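Local atomic coordinates of conserved hypothetical protein, TTHA0068 (Thermus thermophilus, PDB entry 2CXD), a protein that is of unknown function but belongs to the DUF309 family of small, mainly helical proteins. Residues A[5-10]-A[21-26]; A[36-41]-A[74-79]. All blocks are in the same frame, centred on the assembly; numbering follows the deposited sequence.

Contact 1 of 2, residues A[5-10]-A[21-26]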
loop_
_atom_site.group_PDB
_atom_site.type_symbol
_atom_site.label_atom_id
_atom_site.label_comp_id
_atom_site.label_asym_id
_atom_site.label_seq_id
_atom_site.Cartn_x
_atom_site.Cartn_y
_atom_site.Cartn_z
ATOM N N TRP A 5 5.554 3.323 10.394
ATOM C CA TRP A 5 5.193 2.041 9.804
ATOM C C TRP A 5 4.678 1.019 10.802
ATOM O O TRP A 5 3.872 0.163 10.448
ATOM C CB TRP A 5 6.371 1.474 9.012
ATOM C CG TRP A 5 6.676 2.302 7.805
ATOM C CD1 TRP A 5 7.835 2.967 7.537
ATOM C CD2 TRP A 5 5.777 2.613 6.731
ATOM N NE1 TRP A 5 7.715 3.679 6.367
ATOM C CE2 TRP A 5 6.462 3.480 5.852
ATOM C CE3 TRP A 5 4.459 2.243 6.428
ATOM C CZ2 TRP A 5 5.874 3.986 4.688
ATOM C CZ3 TRP A 5 3.875 2.745 5.269
ATOM C CH2 TRP A 5 4.583 3.609 4.413
ATOM N N GLU A 6 5.128 1.100 12.049
ATOM C CA GLU A 6 4.648 0.158 13.051
ATOM C C GLU A 6 3.155 0.390 13.264
ATOM O O GLU A 6 2.385 -0.556 13.443
ATOM C CB GLU A 6 5.413 0.326 14.368
ATOM C CG GLU A 6 6.864 -0.144 14.294
ATOM C CD GLU A 6 6.990 -1.614 13.905
ATOM O OE1 GLU A 6 6.509 -2.478 14.671
ATOM O OE2 GLU A 6 7.568 -1.905 12.833
ATOM N N GLU A 7 2.744 1.654 13.234
ATOM C CA GLU A 7 1.335 1.992 13.405
ATOM C C GLU A 7 0.561 1.523 12.172
ATOM O O GLU A 7 -0.498 0.901 12.284
ATOM C CB GLU A 7 1.158 3.507 13.571
ATOM C CG GLU A 7 -0.298 3.938 13.735
ATOM C CD GLU A 7 -0.510 5.430 13.510
ATOM O OE1 GLU A 7 -1.672 5.883 13.598
ATOM O OE2 GLU A 7 0.476 6.151 13.239
ATOM N N VAL A 8 1.097 1.827 10.996
ATOM C CA VAL A 8 0.458 1.446 9.739
ATOM C C VAL A 8 0.356 -0.072 9.598
ATOM O O VAL A 8 -0.691 -0.598 9.223
ATOM C CB VAL A 8 1.233 2.019 8.529
ATOM C CG1 VAL A 8 0.553 1.614 7.222
ATOM C CG2 VAL A 8 1.304 3.539 8.636
ATOM N N LEU A 9 1.445 -0.775 9.896
ATOM C CA LEU A 9 1.441 -2.230 9.799
ATOM C C LEU A 9 0.406 -2.839 10.742
ATOM O O LEU A 9 -0.217 -3.853 10.421
ATOM C CB LEU A 9 2.838 -2.783 10.090
ATOM C CG LEU A 9 3.837 -2.583 8.948
ATOM C CD1 LEU A 9 5.208 -3.096 9.356
ATOM C CD2 LEU A 9 3.340 -3.321 7.710
ATOM N N GLY A 10 0.218 -2.209 11.901
ATOM C CA GLY A 10 -0.764 -2.690 12.857
ATOM C C GLY A 10 -2.176 -2.574 12.302
ATOM O O GLY A 10 -3.036 -3.412 12.579
ATOM N N HIS A 21 -5.225 4.105 4.690
ATOM C CA HIS A 21 -5.337 5.179 3.713
ATOM C C HIS A 21 -5.283 6.550 4.388
ATOM O O HIS A 21 -4.520 7.427 3.978
ATOM C CB HIS A 21 -6.646 5.029 2.932
ATOM C CG HIS A 21 -6.869 6.103 1.916
ATOM N ND1 HIS A 21 -7.477 7.301 2.220
ATOM C CD2 HIS A 21 -6.544 6.169 0.604
ATOM C CE1 HIS A 21 -7.516 8.059 1.138
ATOM N NE2 HIS A 21 -6.956 7.395 0.144
ATOM N N GLU A 22 -6.098 6.725 5.424
ATOM C CA GLU A 22 -6.164 7.990 6.156
ATOM C C GLU A 22 -4.812 8.438 6.696
ATOM O O GLU A 22 -4.464 9.620 6.633
ATOM C CB GLU A 22 -7.158 7.876 7.317
ATOM C CG GLU A 22 -8.618 7.827 6.895
ATOM C CD GLU A 22 -9.061 9.074 6.137
ATOM O OE1 GLU A 22 -8.615 9.260 4.988
ATOM O OE2 GLU A 22 -9.852 9.869 6.690
ATOM N N VAL A 23 -4.048 7.493 7.229
ATOM C CA VAL A 23 -2.735 7.801 7.783
ATOM C C VAL A 23 -1.721 8.174 6.712
ATOM O O VAL A 23 -0.978 9.145 6.853
ATOM C CB VAL A 23 -2.178 6.595 8.582
ATOM C CG1 VAL A 23 -0.727 6.848 8.979
ATOM C CG2 VAL A 23 -3.025 6.360 9.813
ATOM N N LEU A 24 -1.701 7.417 5.623
ATOM C CA LEU A 24 -0.724 7.661 4.570
ATOM C C LEU A 24 -0.995 8.802 3.583
ATOM O O LEU A 24 -0.054 9.408 3.079
ATOM C CB LEU A 24 -0.486 6.361 3.786
ATOM C CG LEU A 24 0.059 5.175 4.598
ATOM C CD1 LEU A 24 0.280 3.969 3.680
ATOM C CD2 LEU A 24 1.370 5.584 5.275
ATOM N N GLU A 25 -2.260 9.113 3.313
ATOM C CA GLU A 25 -2.571 10.155 2.333
ATOM C C GLU A 25 -1.835 11.484 2.511
ATOM O O GLU A 25 -1.340 12.051 1.539
ATOM C CB GLU A 25 -4.076 10.414 2.276
ATOM C CG GLU A 25 -4.495 11.211 1.050
ATOM C CD GLU A 25 -5.995 11.372 0.951
ATOM O OE1 GLU A 25 -6.585 12.038 1.830
ATOM O OE2 GLU A 25 -6.586 10.826 -0.006
ATOM N N PRO A 26 -1.774 12.009 3.742
ATOM C CA PRO A 26 -1.076 13.281 3.976
ATOM C C PRO A 26 0.400 13.181 3.590
ATOM O O PRO A 26 0.970 14.115 3.016
ATOM C CB PRO A 26 -1.267 13.509 5.473
ATOM C CG PRO A 26 -2.573 12.847 5.748
ATOM C CD PRO A 26 -2.473 11.567 4.960
#

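Contact 2 of 2, residues A[36-41]-A[74-79]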
loop_
_atom_site.group_PDB
_atom_site.type_symbol
_atom_site.label_atom_id
_atom_site.label_comp_id
_atom_site.label_asym_id
_atom_site.label_seq_id
_atom_site.Cartn_x
_atom_site.Cartn_y
_atom_site.Cartn_z
ATOM N N ARG A 36 7.194 9.022 -2.878
ATOM C CA ARG A 36 5.814 9.248 -3.295
ATOM C C ARG A 36 5.267 7.979 -3.952
ATOM O O ARG A 36 4.117 7.590 -3.720
ATOM C CB ARG A 36 5.732 10.409 -4.288
ATOM C CG ARG A 36 4.302 10.836 -4.599
ATOM C CD ARG A 36 4.257 11.950 -5.638
ATOM N NE ARG A 36 2.894 12.427 -5.875
ATOM C CZ ARG A 36 2.274 13.334 -5.127
ATOM N NH1 ARG A 36 2.891 13.877 -4.086
ATOM N NH2 ARG A 36 1.033 13.699 -5.425
ATOM N N ARG A 37 6.095 7.339 -4.774
ATOM C CA ARG A 37 5.692 6.109 -5.451
ATOM C C ARG A 37 5.430 5.012 -4.422
ATOM O O ARG A 37 4.494 4.227 -4.564
ATOM C CB ARG A 37 6.777 5.639 -6.424
ATOM C CG ARG A 37 6.946 6.489 -7.665
ATOM C CD ARG A 37 8.172 6.035 -8.439
ATOM N NE ARG A 37 8.095 4.616 -8.774
ATOM C CZ ARG A 37 9.114 3.895 -9.232
ATOM N NH1 ARG A 37 10.300 4.456 -9.410
ATOM N NH2 ARG A 37 8.943 2.610 -9.520
ATOM N N LEU A 38 6.265 4.960 -3.389
ATOM C CA LEU A 38 6.106 3.959 -2.341
ATOM C C LEU A 38 4.785 4.154 -1.610
ATOM O O LEU A 38 4.001 3.216 -1.453
ATOM C CB LEU A 38 7.241 4.046 -1.320
ATOM C CG LEU A 38 7.006 3.175 -0.077
ATOM C CD1 LEU A 38 7.033 1.696 -0.477
ATOM C CD2 LEU A 38 8.053 3.480 0.984
ATOM N N LEU A 39 4.556 5.378 -1.153
ATOM C CA LEU A 39 3.340 5.710 -0.424
ATOM C C LEU A 39 2.077 5.450 -1.242
ATOM O O LEU A 39 1.120 4.878 -0.733
ATOM C CB LEU A 39 3.392 7.170 0.029
ATOM C CG LEU A 39 4.358 7.477 1.172
ATOM C CD1 LEU A 39 4.541 8.990 1.280
ATOM C CD2 LEU A 39 3.824 6.894 2.483
ATOM N N GLN A 40 2.075 5.873 -2.504
ATOM C CA GLN A 40 0.925 5.663 -3.381
ATOM C C GLN A 40 0.702 4.167 -3.621
ATOM O O GLN A 40 -0.432 3.704 -3.632
ATOM C CB GLN A 40 1.141 6.379 -4.717
ATOM C CG GLN A 40 0.008 6.203 -5.728
ATOM C CD GLN A 40 -1.245 6.985 -5.373
ATOM O OE1 GLN A 40 -1.817 6.816 -4.295
ATOM N NE2 GLN A 40 -1.679 7.850 -6.289
ATOM N N GLY A 41 1.789 3.421 -3.805
ATOM C CA GLY A 41 1.691 1.989 -4.026
ATOM C C GLY A 41 1.013 1.279 -2.866
ATOM O O GLY A 41 0.149 0.433 -3.068
ATOM N N CYS A 74 14.161 -2.048 -1.656
ATOM C CA CYS A 74 13.409 -2.592 -0.535
ATOM C C CYS A 74 14.409 -3.129 0.476
ATOM O O CYS A 74 15.264 -3.948 0.132
ATOM C CB CYS A 74 12.483 -3.715 -1.003
ATOM S SG CYS A 74 11.359 -4.339 0.272
ATOM N N PRO A 75 14.310 -2.682 1.740
ATOM C CA PRO A 75 13.312 -1.720 2.225
ATOM C C PRO A 75 13.451 -0.294 1.698
ATOM O O PRO A 75 14.429 0.049 1.036
ATOM C CB PRO A 75 13.475 -1.793 3.742
ATOM C CG PRO A 75 14.936 -2.069 3.896
ATOM C CD PRO A 75 15.192 -3.116 2.838
ATOM N N LEU A 76 12.443 0.523 1.987
ATOM C CA LEU A 76 12.415 1.920 1.575
ATOM C C LEU A 76 11.624 2.627 2.666
ATOM O O LEU A 76 10.528 2.193 3.019
ATOM C CB LEU A 76 11.709 2.067 0.222
ATOM C CG LEU A 76 12.009 3.310 -0.622
ATOM C CD1 LEU A 76 11.123 3.289 -1.856
ATOM C CD2 LEU A 76 11.767 4.581 0.170
HETATM N N MSE A 77 12.179 3.711 3.200
HETATM C CA MSE A 77 11.529 4.451 4.277
HETATM C C MSE A 77 11.350 3.543 5.487
HETATM O O MSE A 77 10.480 3.776 6.323
HETATM C CB MSE A 77 10.156 4.980 3.843
HETATM C CG MSE A 77 10.185 6.100 2.815
HETATM SE SE MSE A 77 8.432 6.929 2.627
HETATM C CE MSE A 77 8.557 8.188 4.081
ATOM N N GLY A 78 12.175 2.504 5.569
ATOM C CA GLY A 78 12.091 1.571 6.682
ATOM C C GLY A 78 10.957 0.567 6.544
ATOM O O GLY A 78 10.588 -0.103 7.509
ATOM N N LEU A 79 10.401 0.453 5.343
ATOM C CA LEU A 79 9.301 -0.475 5.112
ATOM C C LEU A 79 9.634 -1.577 4.114
ATOM O O LEU A 79 10.201 -1.316 3.053
ATOM C CB LEU A 79 8.065 0.287 4.613
ATOM C CG LEU A 79 6.865 -0.552 4.156
ATOM C CD1 LEU A 79 6.224 -1.227 5.354
ATOM C CD2 LEU A 79 5.851 0.335 3.443
#

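Contact 1 of 2, residues A[5-10]-A[21-26]
The six-membered end of the Trp5 indole meets the methyls of Leu24 aslant, and the two side chains cross at about a right angle. Leu24 CD2 touches two neighbouring ring atoms, standing 3.8 Å from Trp5 CZ3 and 3.9 Å from Trp5 CH2, while Leu24 CD1 stands a little further off, 4.1 Å from Trp5 CZ3. This is the apolar seam of a helical hairpin: helix 5-13 turns back into helix 17-30, and the two short segments run roughly antiparallel, at 145°, with their axes 10.4 Å apart. No hydrogen bond passes between the two segments, so apolar side-chain contacts dominate where they meet.

The CB of Trp5 starts out away from helix 17-30. With CG anti to the carbonyl carbon (chi1 -67°), the large ring is nevertheless carried back far enough for its outer end to reach Leu24. Trp5 also lies on Leu39 of helix 33-53, and Leu24 leans on Val42 and Ile43 of that same helix, so the hairpin is seated on a third helix. Asp4 accepts a hydrogen bond from Glu7 N through OD1 at the start of the first helix.

Val8 and Val23 are the closest pair along the backbones, their CA atoms 7.4 Å apart. One methyl of Val8 does the work of both contacts here: CG2 sits 3.9 Å from Val23 CG1 and equally near Leu24 CD2, set over the gap between two adjacent residues of the facing helix. At the solvent-facing margin, the extended chain of Glu7 runs past the second valine, bringing carboxylate atom OE1 to 4.0 Å from Val23 CG2.

Contact 2 of 2, residues A[36-41]-A[74-79]
Leu38 supplies most of the apolar contact, reaching from helix 33-53 into the loop that precedes helix 81-92. Its CG is anti to the backbone N (chi1 171°), which carries the isobutyl group outward to the three loop residues Leu76, Met77 and Leu79. The CD2 methyl is shared: it lies 4.0 Å from Leu76 CD2 and 3.8 Å from the selenium, SE, of Met77, a selenomethionine here; the Leu38 and Met77 side chains cross obliquely. Leu38 CD1 serves a different neighbour, Leu79 CD2, at 4.3 Å. Further back, Leu76 CD1 packs 4.0 Å from Leu38 CB. Leu39, one residue on, approaches the same selenium more distantly, with its CG 4.4 Å from Met77 SE; Leu39 also touches Leu24, Tyr27 and Trp28 of helix 17-30.

A type I' beta turn from Leu76 to Leu79 presents these side chains, and it shows how a loop without regular structure can still offer a well-defined apolar surface. Met77 and Gly78, at its corners, both have positive phi, and the CB atoms of Leu76, Met77 and Leu79 all point toward the helix.

Backbone hydrogen bonds hold the turn in both directions: Leu79 N donates to Leu76 O over 2.9 Å, and Leu76 N to Leu79 O over 3.1 Å. A polar atom also meets the apolar cluster: Leu38 CD2 comes within 3.5 Å of Leu76 O, the very carbonyl that accepts the bond from Leu79 N.

From the N terminus, helix 5-13 is followed almost at once by helix 17-30, and contact 1 closes this short loop, with 10 residues between its segments. The chain then enters helix 33-53, where contact 2 opens; it closes a much longer loop, which takes in helix 59-69 and ends just ahead of helix 81-92. The two loops follow one another in series and neither encloses nor crosses the other. The two contacts nevertheless touch, their centres about 12 Å apart: Leu24 meets Leu39, and Trp5 touches Leu39 and Leu79 and forms a weak hydrogen bond from NE1 to Met77 O, joining the N-terminal hairpin to both sides of contact 2.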